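Local atomic coordinates of invasion-associated protein (Mycobacterium tuberculosis, PDB entry 4LJ1), a protein that probably binds peptidoglycan through an NlpC/p60 domain adapted to a non-catalytic role in the mycobacterial cell wall. Residues A[10-15]-A[82-87]; A[14-19]-A[106-111]; A[47-52]-A[68-73]; A[54-59]-A[98-103]. All coordinates share one frame; numbering follows the deposited sequence. Where two conformers were deposited one is given.

Interaction 1: residues A[10-15]-A[82-87]; sequences VVIARG and ARKGDL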
loop_
_atom_site.group_PDB
_atom_site.type_symbol
_atom_site.label_atom_id
_atom_site.label_comp_id
_atom_site.label_asym_id
_atom_site.label_seq_id
_atom_site.Cartn_x
_atom_site.Cartn_y
_atom_site.Cartn_z
ATOM N N VAL A 10 -4.794 9.706 9.133
ATOM C CA VAL A 10 -3.394 9.701 9.567
ATOM C C VAL A 10 -2.559 8.815 8.640
ATOM O O VAL A 10 -1.478 9.196 8.211
ATOM C CB VAL A 10 -3.249 9.233 11.048
ATOM C CG1 VAL A 10 -1.796 8.969 11.403
ATOM C CG2 VAL A 10 -3.876 10.257 12.005
ATOM N N VAL A 11 -3.046 7.619 8.354
ATOM C CA VAL A 11 -2.341 6.685 7.481
ATOM C C VAL A 11 -2.137 7.292 6.095
ATOM O O VAL A 11 -1.042 7.257 5.511
ATOM C CB VAL A 11 -3.131 5.371 7.415
ATOM C CG1 VAL A 11 -2.601 4.452 6.324
ATOM C CG2 VAL A 11 -3.090 4.680 8.763
ATOM N N ILE A 12 -3.197 7.885 5.565
ATOM C CA ILE A 12 -3.099 8.501 4.256
ATOM C C ILE A 12 -2.131 9.682 4.245
ATOM O O ILE A 12 -1.327 9.830 3.315
ATOM C CB ILE A 12 -4.497 8.894 3.714
ATOM C CG1 ILE A 12 -5.282 7.635 3.300
ATOM C CG2 ILE A 12 -4.367 9.843 2.518
ATOM C CD1 ILE A 12 -6.746 7.849 2.993
ATOM N N ALA A 13 -2.204 10.536 5.262
ATOM C CA ALA A 13 -1.291 11.670 5.333
ATOM C C ALA A 13 0.160 11.192 5.408
ATOM O O ALA A 13 1.032 11.777 4.798
ATOM C CB ALA A 13 -1.609 12.532 6.536
ATOM N N ARG A 14 0.425 10.122 6.145
ATOM C CA ARG A 14 1.796 9.575 6.199
ATOM C C ARG A 14 2.256 9.118 4.824
ATOM O O ARG A 14 3.365 9.426 4.406
ATOM C CB ARG A 14 1.880 8.416 7.153
ATOM C CG ARG A 14 1.870 8.839 8.603
ATOM C CD ARG A 14 1.651 7.661 9.533
ATOM N NE ARG A 14 2.777 6.737 9.526
ATOM C CZ ARG A 14 3.829 6.778 10.348
ATOM N NH1 ARG A 14 3.941 7.691 11.304
ATOM N NH2 ARG A 14 4.758 5.864 10.234
ATOM N N GLY A 15 1.412 8.382 4.106
ATOM C CA GLY A 15 1.761 8.008 2.740
ATOM C C GLY A 15 2.038 9.196 1.832
ATOM O O GLY A 15 3.046 9.248 1.130
ATOM N N ALA A 82 -15.279 -0.427 -2.014
ATOM C CA ALA A 82 -13.979 0.152 -1.616
ATOM C C ALA A 82 -14.146 1.445 -0.841
ATOM O O ALA A 82 -15.058 2.228 -1.099
ATOM C CB ALA A 82 -13.134 0.409 -2.853
ATOM N N ARG A 83 -13.210 1.674 0.072
ATOM C CA ARG A 83 -13.137 2.889 0.883
ATOM C C ARG A 83 -11.702 3.369 0.920
ATOM O O ARG A 83 -10.775 2.567 0.870
ATOM C CB ARG A 83 -13.604 2.614 2.318
ATOM C CG ARG A 83 -15.079 2.289 2.435
ATOM C CD ARG A 83 -15.438 1.981 3.873
ATOM N NE ARG A 83 -16.779 1.425 3.967
ATOM C CZ ARG A 83 -17.282 0.892 5.070
ATOM N NH1 ARG A 83 -16.548 0.840 6.171
ATOM N NH2 ARG A 83 -18.514 0.408 5.065
ATOM N N LYS A 84 -11.502 4.675 1.027
ATOM C CA LYS A 84 -10.162 5.164 1.206
ATOM C C LYS A 84 -9.484 4.462 2.387
ATOM O O LYS A 84 -10.107 4.162 3.413
ATOM C CB LYS A 84 -10.110 6.685 1.306
ATOM C CG LYS A 84 -10.751 7.341 2.505
ATOM C CD LYS A 84 -10.446 8.851 2.469
ATOM C CE LYS A 84 -11.418 9.703 3.256
ATOM N NZ LYS A 84 -11.067 11.145 3.122
ATOM N N GLY A 85 -8.203 4.149 2.199
ATOM C CA GLY A 85 -7.420 3.383 3.154
ATOM C C GLY A 85 -7.347 1.902 2.833
ATOM O O GLY A 85 -6.455 1.210 3.320
ATOM N N ASP A 86 -8.263 1.390 2.018
ATOM C CA ASP A 86 -8.179 -0.004 1.614
ATOM C C ASP A 86 -6.913 -0.184 0.755
ATOM O O ASP A 86 -6.462 0.748 0.109
ATOM C CB ASP A 86 -9.410 -0.400 0.802
ATOM C CG ASP A 86 -10.690 -0.492 1.612
ATOM O OD1 ASP A 86 -10.632 -0.495 2.873
ATOM O OD2 ASP A 86 -11.770 -0.620 0.986
ATOM N N LEU A 87 -6.407 -1.402 0.736
ATOM C CA LEU A 87 -5.236 -1.757 -0.078
ATOM C C LEU A 87 -5.671 -2.413 -1.383
ATOM O O LEU A 87 -6.542 -3.294 -1.393
ATOM C CB LEU A 87 -4.362 -2.724 0.716
ATOM C CG LEU A 87 -3.759 -2.200 2.024
ATOM C CD1 LEU A 87 -2.969 -3.313 2.699
ATOM C CD2 LEU A 87 -2.888 -0.981 1.754
#
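I12 and K84 meet at about a right angle, the tip of the isoleucine pressing on the flank of the lysine chain. The terminal methyl carries the whole encounter: I12 CD1 lies 3.9 Å from K84 CB and 3.9 Å from K84 CD, with CG between them at slightly longer range, so one methyl spans three successive methylenes. K84 presents this flank because its CG is tucked between the backbone N and the carbonyl carbon (chi1 66°), beyond which the chain runs extended and carries the ammonium group past the isoleucine; there K84 NZ forms a long, weak ion pair with D9. The same methyl also reaches the backbone, I12 CD1 standing 4.1 Å from G85 N. The case illustrates how a lysine can give its hydrocarbon part to a helix face while its charge stays at the surface. The loop offering that flank is stiffened from within. D86 N donates to R83 O at 3.0 Å, and R83 N returns a bond to D86 OD2 at 2.9 Å, approaching from above the carboxylate plane; D86 OD1 is engaged by R130 in a salt bridge. I12 also rests on L102 of strand 97-103, and thus bridges loop and sheet. The arrangement is that of a type II beta turn, R83 to D86, with glycine at its third position, leading into strand 87-90 beside helix 5-16.

Interaction 2: residues A[14-19]-A[106-111]; sequences RGLSQR and QMLEVG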
loop_
_atom_site.group_PDB
_atom_site.type_symbol
_atom_site.label_atom_id
_atom_site.label_comp_id
_atom_site.label_asym_id
_atom_site.label_seq_id
_atom_site.Cartn_x
_atom_site.Cartn_y
_atom_site.Cartn_z
ATOM N N ARG A 14 0.425 10.122 6.145
ATOM C CA ARG A 14 1.796 9.575 6.199
ATOM C C ARG A 14 2.256 9.118 4.824
ATOM O O ARG A 14 3.365 9.426 4.406
ATOM C CB ARG A 14 1.880 8.416 7.153
ATOM C CG ARG A 14 1.870 8.839 8.603
ATOM C CD ARG A 14 1.651 7.661 9.533
ATOM N NE ARG A 14 2.777 6.737 9.526
ATOM C CZ ARG A 14 3.829 6.778 10.348
ATOM N NH1 ARG A 14 3.941 7.691 11.304
ATOM N NH2 ARG A 14 4.758 5.864 10.234
ATOM N N GLY A 15 1.412 8.382 4.106
ATOM C CA GLY A 15 1.761 8.008 2.740
ATOM C C GLY A 15 2.038 9.196 1.832
ATOM O O GLY A 15 3.046 9.248 1.130
ATOM N N LEU A 16 1.096 10.147 1.826
ATOM C CA LEU A 16 1.222 11.328 0.979
ATOM C C LEU A 16 2.468 12.167 1.288
ATOM O O LEU A 16 3.026 12.787 0.398
ATOM C CB LEU A 16 -0.032 12.203 1.071
ATOM C CG LEU A 16 -1.306 11.640 0.429
ATOM C CD1 LEU A 16 -2.480 12.562 0.747
ATOM C CD2 LEU A 16 -1.139 11.476 -1.079
ATOM N N SER A 17 2.920 12.171 2.540
ATOM C CA SER A 17 4.129 12.899 2.897
ATOM C C SER A 17 5.382 12.381 2.200
ATOM O O SER A 17 6.403 13.053 2.194
ATOM C CB SER A 17 4.352 12.861 4.411
ATOM O OG SER A 17 4.816 11.597 4.882
ATOM N N GLN A 18 5.326 11.180 1.642
ATOM C CA GLN A 18 6.466 10.545 0.979
ATOM C C GLN A 18 6.436 10.690 -0.544
ATOM O O GLN A 18 7.277 10.118 -1.212
ATOM C CB GLN A 18 6.549 9.062 1.369
ATOM C CG GLN A 18 6.597 8.848 2.871
ATOM C CD GLN A 18 7.789 9.561 3.492
ATOM O OE1 GLN A 18 8.934 9.321 3.111
ATOM N NE2 GLN A 18 7.514 10.516 4.387
ATOM N N ARG A 19 5.503 11.469 -1.086
ATOM C CA ARG A 19 5.467 11.688 -2.522
ATOM C C ARG A 19 6.813 12.203 -3.020
ATOM O O ARG A 19 7.430 13.067 -2.390
ATOM C CB ARG A 19 4.379 12.696 -2.896
ATOM C CG ARG A 19 2.986 12.076 -2.903
ATOM C CD ARG A 19 1.905 13.097 -3.117
ATOM N NE ARG A 19 1.680 13.903 -1.923
ATOM C CZ ARG A 19 0.761 14.852 -1.851
ATOM N NH1 ARG A 19 0.586 15.540 -0.730
ATOM N NH2 ARG A 19 -0.012 15.127 -2.895
ATOM N N GLN A 106 -8.345 7.123 -7.105
ATOM C CA GLN A 106 -6.927 7.434 -7.012
ATOM C C GLN A 106 -6.248 6.480 -6.039
ATOM O O GLN A 106 -6.836 6.053 -5.046
ATOM C CB GLN A 106 -6.727 8.871 -6.517
ATOM C CG GLN A 106 -7.428 9.940 -7.338
ATOM C CD GLN A 106 -6.834 10.085 -8.720
ATOM O OE1 GLN A 106 -5.707 9.679 -8.976
ATOM N NE2 GLN A 106 -7.600 10.672 -9.627
ATOM N N MET A 107 -4.971 6.186 -6.316
ATOM C CA MET A 107 -4.169 5.376 -5.428
ATOM C C MET A 107 -2.800 5.986 -5.230
ATOM O O MET A 107 -2.297 6.690 -6.085
ATOM C CB MET A 107 -4.031 3.953 -5.963
ATOM C CG MET A 107 -3.318 3.784 -7.287
ATOM S SD MET A 107 -3.392 2.065 -7.855
ATOM C CE MET A 107 -2.406 2.212 -9.360
ATOM N N LEU A 108 -2.173 5.666 -4.103
ATOM C CA LEU A 108 -0.786 6.005 -3.820
ATOM C C LEU A 108 0.039 4.737 -4.083
ATOM O O LEU A 108 -0.205 3.705 -3.469
ATOM C CB LEU A 108 -0.636 6.452 -2.362
ATOM C CG LEU A 108 0.753 6.939 -1.976
ATOM C CD1 LEU A 108 1.094 8.254 -2.644
ATOM C CD2 LEU A 108 0.888 7.039 -0.456
ATOM N N GLU A 109 0.987 4.851 -5.006
ATOM C CA GLU A 109 1.804 3.744 -5.432
ATOM C C GLU A 109 3.269 4.133 -5.470
ATOM O O GLU A 109 3.622 5.299 -5.324
ATOM C CB GLU A 109 1.374 3.265 -6.825
ATOM C CG GLU A 109 1.615 4.303 -7.898
ATOM C CD GLU A 109 1.476 3.749 -9.282
ATOM O OE1 GLU A 109 1.414 2.511 -9.441
ATOM O OE2 GLU A 109 1.533 4.543 -10.215
ATOM N N VAL A 110 4.128 3.155 -5.701
ATOM C CA VAL A 110 5.524 3.431 -6.007
ATOM C C VAL A 110 5.757 3.076 -7.460
ATOM O O VAL A 110 5.684 1.915 -7.839
ATOM C CB VAL A 110 6.507 2.682 -5.088
ATOM C CG1 VAL A 110 7.921 3.176 -5.361
ATOM C CG2 VAL A 110 6.148 2.885 -3.630
ATOM N N GLY A 111 5.963 4.103 -8.277
ATOM C CA GLY A 111 6.446 3.955 -9.649
ATOM C C GLY A 111 7.940 4.175 -9.649
ATOM O O GLY A 111 8.643 3.557 -8.874
#
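L16 O, in the turn that packs on L108, is gripped by two donors of R19 arriving from opposite faces of its carbonyl plane: R19 NE at 2.9 Å from L16 O, and R19 N at 3.2 Å from the same oxygen. The side-chain bond lies in the guanidinium plane and is fairly straight (159°), which turns the flat group back over its own turn, where L16 CD2 sits above one face, offset toward the rim. Beside it, S17 OG donates to R14 O at 2.7 Å while accepting from Q18 NE2. The contact itself is apolar. L108 holds CG anti to the backbone N (chi1 -175°), and from there its two methyls part company. CD2 runs up against bare backbone, 3.3 Å from G15 C, a tight fit made possible because G15 has no side chain between helix and strand. CD1 turns toward the side chains, with L16 CD2 4.2 Å from L108 CD1 and the methylene R19 CG 4.3 Å from it. L51 of helix 48-57 and V114 of the next strand also touch L108. This is helix-on-sheet packing at close range, a glycine face against a leucine. With L16 O and the S17 hydroxyl engaged inside the turn, its contact with strand 106-110 is made by hydrocarbon and backbone surface, and rests on shape rather than on directed bonds.

Interaction 3: residues A[47-52]-A[68-73]; sequences DASGLI and GQMYKV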
loop_
_atom_site.group_PDB
_atom_site.type_symbol
_atom_site.label_atom_id
_atom_site.label_comp_id
_atom_site.label_asym_id
_atom_site.label_seq_id
_atom_site.Cartn_x
_atom_site.Cartn_y
_atom_site.Cartn_z
ATOM N N ASP A 47 10.180 0.493 -1.650
ATOM C CA ASP A 47 9.398 -0.329 -2.558
ATOM C C ASP A 47 7.926 -0.270 -2.122
ATOM O O ASP A 47 7.571 0.397 -1.147
ATOM C CB ASP A 47 9.941 -1.744 -2.707
ATOM C CG ASP A 47 9.845 -2.591 -1.468
ATOM O OD1 ASP A 47 9.322 -2.148 -0.426
ATOM O OD2 ASP A 47 10.358 -3.730 -1.522
ATOM N N ALA A 48 7.037 -0.915 -2.876
ATOM C CA ALA A 48 5.594 -0.780 -2.618
ATOM C C ALA A 48 5.253 -1.225 -1.197
ATOM O O ALA A 48 4.531 -0.556 -0.460
ATOM C CB ALA A 48 4.790 -1.585 -3.630
ATOM N N SER A 49 5.794 -2.370 -0.791
ATOM C CA SER A 49 5.569 -2.930 0.539
ATOM C C SER A 49 6.059 -2.009 1.645
ATOM O O SER A 49 5.416 -1.822 2.683
ATOM C CB SER A 49 6.247 -4.304 0.638
ATOM O OG SER A 49 5.414 -5.213 -0.072
ATOM N N GLY A 50 7.240 -1.449 1.440
ATOM C CA GLY A 50 7.834 -0.568 2.415
ATOM C C GLY A 50 6.971 0.663 2.635
ATOM O O GLY A 50 6.800 1.118 3.770
ATOM N N LEU A 51 6.436 1.229 1.553
ATOM C CA LEU A 51 5.596 2.417 1.672
ATOM C C LEU A 51 4.335 2.092 2.472
ATOM O O LEU A 51 3.924 2.877 3.340
ATOM C CB LEU A 51 5.224 2.942 0.290
ATOM C CG LEU A 51 4.260 4.129 0.287
ATOM C CD1 LEU A 51 4.897 5.388 0.913
ATOM C CD2 LEU A 51 3.803 4.428 -1.142
ATOM N N ILE A 52 3.692 0.979 2.152
ATOM C CA ILE A 52 2.464 0.586 2.859
ATOM C C ILE A 52 2.741 0.328 4.331
ATOM O O ILE A 52 1.966 0.738 5.196
ATOM C CB ILE A 52 1.811 -0.655 2.179
ATOM C CG1 ILE A 52 1.292 -0.348 0.802
ATOM C CG2 ILE A 52 0.736 -1.264 3.039
ATOM C CD1 ILE A 52 0.467 0.874 0.710
ATOM N N GLY A 68 1.832 -10.512 -1.148
ATOM C CA GLY A 68 1.036 -11.732 -1.124
ATOM C C GLY A 68 0.591 -12.103 0.276
ATOM O O GLY A 68 -0.511 -12.607 0.470
ATOM N N GLN A 69 1.435 -11.842 1.264
ATOM C CA GLN A 69 1.056 -12.172 2.638
ATOM C C GLN A 69 0.027 -11.159 3.172
ATOM O O GLN A 69 -0.933 -11.536 3.850
ATOM C CB GLN A 69 2.272 -12.253 3.548
ATOM C CG GLN A 69 1.929 -12.772 4.945
ATOM C CD GLN A 69 1.447 -14.217 5.021
ATOM O OE1 GLN A 69 1.657 -15.023 4.108
ATOM N NE2 GLN A 69 0.795 -14.551 6.139
ATOM N N MET A 70 0.215 -9.882 2.872
ATOM C CA MET A 70 -0.793 -8.886 3.200
ATOM C C MET A 70 -2.161 -9.274 2.631
ATOM O O MET A 70 -3.190 -9.183 3.304
ATOM C CB MET A 70 -0.430 -7.525 2.607
ATOM C CG MET A 70 0.811 -6.831 3.185
ATOM S SD MET A 70 1.056 -5.265 2.294
ATOM C CE MET A 70 2.625 -4.733 2.962
ATOM N N TYR A 71 -2.174 -9.715 1.388
ATOM C CA TYR A 71 -3.423 -10.122 0.737
ATOM C C TYR A 71 -4.066 -11.365 1.388
ATOM O O TYR A 71 -5.263 -11.394 1.662
ATOM C CB TYR A 71 -3.194 -10.410 -0.749
ATOM C CG TYR A 71 -4.461 -10.698 -1.507
ATOM C CD1 TYR A 71 -5.299 -9.660 -1.879
ATOM C CD2 TYR A 71 -4.836 -12.010 -1.845
ATOM C CE1 TYR A 71 -6.454 -9.891 -2.597
ATOM C CE2 TYR A 71 -5.998 -12.243 -2.557
ATOM C CZ TYR A 71 -6.804 -11.172 -2.923
ATOM O OH TYR A 71 -7.959 -11.367 -3.631
ATOM N N LYS A 72 -3.260 -12.410 1.571
ATOM C CA LYS A 72 -3.723 -13.676 2.140
ATOM C C LYS A 72 -4.493 -13.461 3.416
ATOM O O LYS A 72 -5.573 -14.048 3.617
ATOM C CB LYS A 72 -2.537 -14.610 2.395
ATOM C CG LYS A 72 -2.925 -15.981 2.931
ATOM C CD LYS A 72 -1.682 -16.849 3.104
ATOM C CE LYS A 72 -1.998 -18.247 3.609
ATOM N NZ LYS A 72 -0.762 -19.006 3.953
ATOM N N VAL A 73 -3.937 -12.644 4.305
ATOM C CA VAL A 73 -4.506 -12.517 5.659
ATOM C C VAL A 73 -5.580 -11.437 5.787
ATOM O O VAL A 73 -6.325 -11.424 6.777
ATOM C CB VAL A 73 -3.404 -12.284 6.723
ATOM C CG1 VAL A 73 -2.361 -13.415 6.723
ATOM C CG2 VAL A 73 -2.768 -10.910 6.574
#
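With its CG beside the backbone N and opposite the carbonyl carbon (chi1 -67°), and the chain fully extended from there, M70 drives its terminal methyl straight at helix 48-57, while I52 turns CG2 anti to its own backbone N to receive it. M70 CE comes to rest 4.0 Å from I52 CG2, and M70 SD is nearly as close, 4.1 Å from the same methyl; the two side chains cross obliquely, so that the thioether end lies over the branch of the isoleucine. One helical turn back, S49 O is 4.0 Å from M70 CE, so the methyl touches a backbone carbonyl as well as the branched side chain, both on the side of helix 48-57. In the conformer given, the S49 hydroxyl also borders the methyl and bonds to the backbone oxygen of R65. Helix 48-57 begins with a textbook N-cap: D47 OD1 accepts from G50 N at 2.9 Å, met nearly along the C-O axis, and is also held by R65 in a salt bridge. In catalytic NlpC/p60 enzymes the start of this helix, within an Asp-Cys-Ser-Gly motif, bears the nucleophilic cysteine. Here A48 takes that position, which is consistent with a domain described as non-catalytic. F89 of strand 87-90 also touches M70, while I52 continues onto L87, V98 and L100.

Interaction 4: residues A[54-59]-A[98-103]; sequences YAYAGA and VALYLG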
loop_
_atom_site.group_PDB
_atom_site.type_symbol
_atom_site.label_atom_id
_atom_site.label_comp_id
_atom_site.label_asym_id
_atom_site.label_seq_id
_atom_site.Cartn_x
_atom_site.Cartn_y
_atom_site.Cartn_z
ATOM N N TYR A 54 5.100 1.728 6.125
ATOM C CA TYR A 54 5.310 3.037 6.733
ATOM C C TYR A 54 3.974 3.719 7.019
ATOM O O TYR A 54 3.723 4.238 8.112
ATOM C CB TYR A 54 6.167 3.925 5.812
ATOM C CG TYR A 54 6.359 5.320 6.371
ATOM C CD1 TYR A 54 7.131 5.526 7.506
ATOM C CD2 TYR A 54 5.684 6.424 5.820
ATOM C CE1 TYR A 54 7.263 6.789 8.056
ATOM C CE2 TYR A 54 5.798 7.695 6.377
ATOM C CZ TYR A 54 6.604 7.867 7.488
ATOM O OH TYR A 54 6.734 9.118 8.064
ATOM N N ALA A 55 3.093 3.737 6.025
ATOM C CA ALA A 55 1.819 4.424 6.174
ATOM C C ALA A 55 1.020 3.816 7.326
ATOM O O ALA A 55 0.547 4.543 8.222
ATOM C CB ALA A 55 1.023 4.408 4.862
ATOM N N TYR A 56 0.853 2.501 7.313
ATOM C CA TYR A 56 -0.013 1.834 8.289
ATOM C C TYR A 56 0.579 1.770 9.695
ATOM O O TYR A 56 -0.172 1.550 10.648
ATOM C CB TYR A 56 -0.526 0.461 7.781
ATOM C CG TYR A 56 -1.923 0.613 7.206
ATOM C CD1 TYR A 56 -2.991 0.863 8.075
ATOM C CD2 TYR A 56 -2.193 0.585 5.833
ATOM C CE1 TYR A 56 -4.270 1.082 7.594
ATOM C CE2 TYR A 56 -3.490 0.807 5.347
ATOM C CZ TYR A 56 -4.518 1.045 6.236
ATOM O OH TYR A 56 -5.803 1.279 5.774
ATOM N N ALA A 57 1.887 2.000 9.872
ATOM C CA ALA A 57 2.439 2.155 11.212
ATOM C C ALA A 57 1.773 3.351 11.906
ATOM O O ALA A 57 1.736 3.386 13.134
ATOM C CB ALA A 57 3.946 2.304 11.146
ATOM N N GLY A 58 1.207 4.293 11.160
ATOM C CA GLY A 58 0.445 5.406 11.764
ATOM C C GLY A 58 -0.779 4.979 12.548
ATOM O O GLY A 58 -1.255 5.711 13.425
ATOM N N ALA A 59 -1.287 3.793 12.245
ATOM C CA ALA A 59 -2.411 3.172 12.932
ATOM C C ALA A 59 -1.956 2.199 14.030
ATOM O O ALA A 59 -2.769 1.504 14.621
ATOM C CB ALA A 59 -3.304 2.461 11.921
ATOM N N VAL A 98 1.339 -3.874 -4.275
ATOM C CA VAL A 98 0.303 -3.296 -3.422
ATOM C C VAL A 98 0.327 -1.789 -3.545
ATOM O O VAL A 98 1.409 -1.210 -3.758
ATOM C CB VAL A 98 0.476 -3.779 -1.950
ATOM C CG1 VAL A 98 1.834 -3.353 -1.361
ATOM C CG2 VAL A 98 -0.681 -3.329 -1.068
ATOM N N ALA A 99 -0.833 -1.158 -3.391
ATOM C CA ALA A 99 -0.987 0.286 -3.426
ATOM C C ALA A 99 -2.050 0.680 -2.414
ATOM O O ALA A 99 -2.832 -0.156 -1.989
ATOM C CB ALA A 99 -1.363 0.761 -4.828
ATOM N N LEU A 100 -2.065 1.949 -2.030
ATOM C CA LEU A 100 -3.002 2.452 -1.029
ATOM C C LEU A 100 -4.133 3.211 -1.734
ATOM O O LEU A 100 -3.894 4.207 -2.426
ATOM C CB LEU A 100 -2.268 3.391 -0.077
ATOM C CG LEU A 100 -3.064 4.004 1.087
ATOM C CD1 LEU A 100 -3.582 2.930 2.043
ATOM C CD2 LEU A 100 -2.236 5.031 1.824
ATOM N N TYR A 101 -5.381 2.750 -1.579
ATOM C CA TYR A 101 -6.505 3.448 -2.187
ATOM C C TYR A 101 -6.789 4.742 -1.445
ATOM O O TYR A 101 -6.886 4.751 -0.224
ATOM C CB TYR A 101 -7.755 2.556 -2.205
ATOM C CG TYR A 101 -8.913 3.139 -3.008
ATOM C CD1 TYR A 101 -8.703 3.697 -4.258
ATOM C CD2 TYR A 101 -10.201 3.159 -2.511
ATOM C CE1 TYR A 101 -9.727 4.250 -4.984
ATOM C CE2 TYR A 101 -11.245 3.689 -3.262
ATOM C CZ TYR A 101 -11.001 4.250 -4.496
ATOM O OH TYR A 101 -12.011 4.824 -5.268
ATOM N N LEU A 102 -6.948 5.829 -2.198
ATOM C CA LEU A 102 -7.168 7.156 -1.621
ATOM C C LEU A 102 -8.605 7.632 -1.732
ATOM O O LEU A 102 -8.924 8.715 -1.236
ATOM C CB LEU A 102 -6.269 8.178 -2.312
ATOM C CG LEU A 102 -4.769 7.912 -2.244
ATOM C CD1 LEU A 102 -3.998 8.872 -3.120
ATOM C CD2 LEU A 102 -4.266 7.972 -0.799
ATOM N N GLY A 103 -9.459 6.825 -2.353
ATOM C CA GLY A 103 -10.798 7.239 -2.710
ATOM C C GLY A 103 -10.812 7.966 -4.041
ATOM O O GLY A 103 -9.768 8.370 -4.579
#
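This is a buried, apolar helix-on-sheet contact, made where the far part of helix 48-57 passes over strand 97-103, close to the centre of the chain. One leucine of the strand serves two neighbouring residues of the helix. L100 sets its CG anti to the backbone N (chi1 -178°), directing the side chain at the helix, and its fork divides the work. CD1 takes the tyrosine, with Y56 CE2 3.9 Å from L100 CD1; CD2 takes the alanine, with A55 CB at a looser 4.5 Å from L100 CD2. The methyl meets the Y56 ring obliquely, at one carbon of its rim, so the contact is a single touch and not a stack. Y56 leaves the backbone at an unusual first torsion (chi1 -98°), which swings the ring across from the helix toward the sheet, and the hydroxyl at the end of that reach bonds to the carbonyl oxygen of G85. The ring thus illustrates a familiar device: its carbons pack in the core while its polar end is satisfied by the backbone of a loop. Just after the tyrosine the backbone turns, G58 N bonding to A55 O at 3.0 Å and A59 N to Y56 O at 3.0 Å. Around this pairing, V11 of helix 5-16 touches A55, L87 of strand 87-90 touches both Y56 and L100, I52 from the preceding turn of the same helix also packs on L100, and strand 106-110 continues the sheet through backbone bonding between L100 and L108.

Two of the four contacts are buried and two partly buried. Interactions 3 and 4 are the buried pair and both use helix 48-57, one joining it to helix 67-73 and the other to the sheet; I52 of interaction 3 packs on V98 and on L100 of interaction 4. Interactions 1 and 2 belong to helix 5-16 and are partly buried, and there arginine and lysine methylenes join the apolar atoms and turns carry the polar bonds. Interactions 2 and 4 reach adjacent strands of one antiparallel sheet, whereas interaction 1 reaches the loop leading into it. R14, shared by interactions 1 and 2, ties the two helices together through Y54 O.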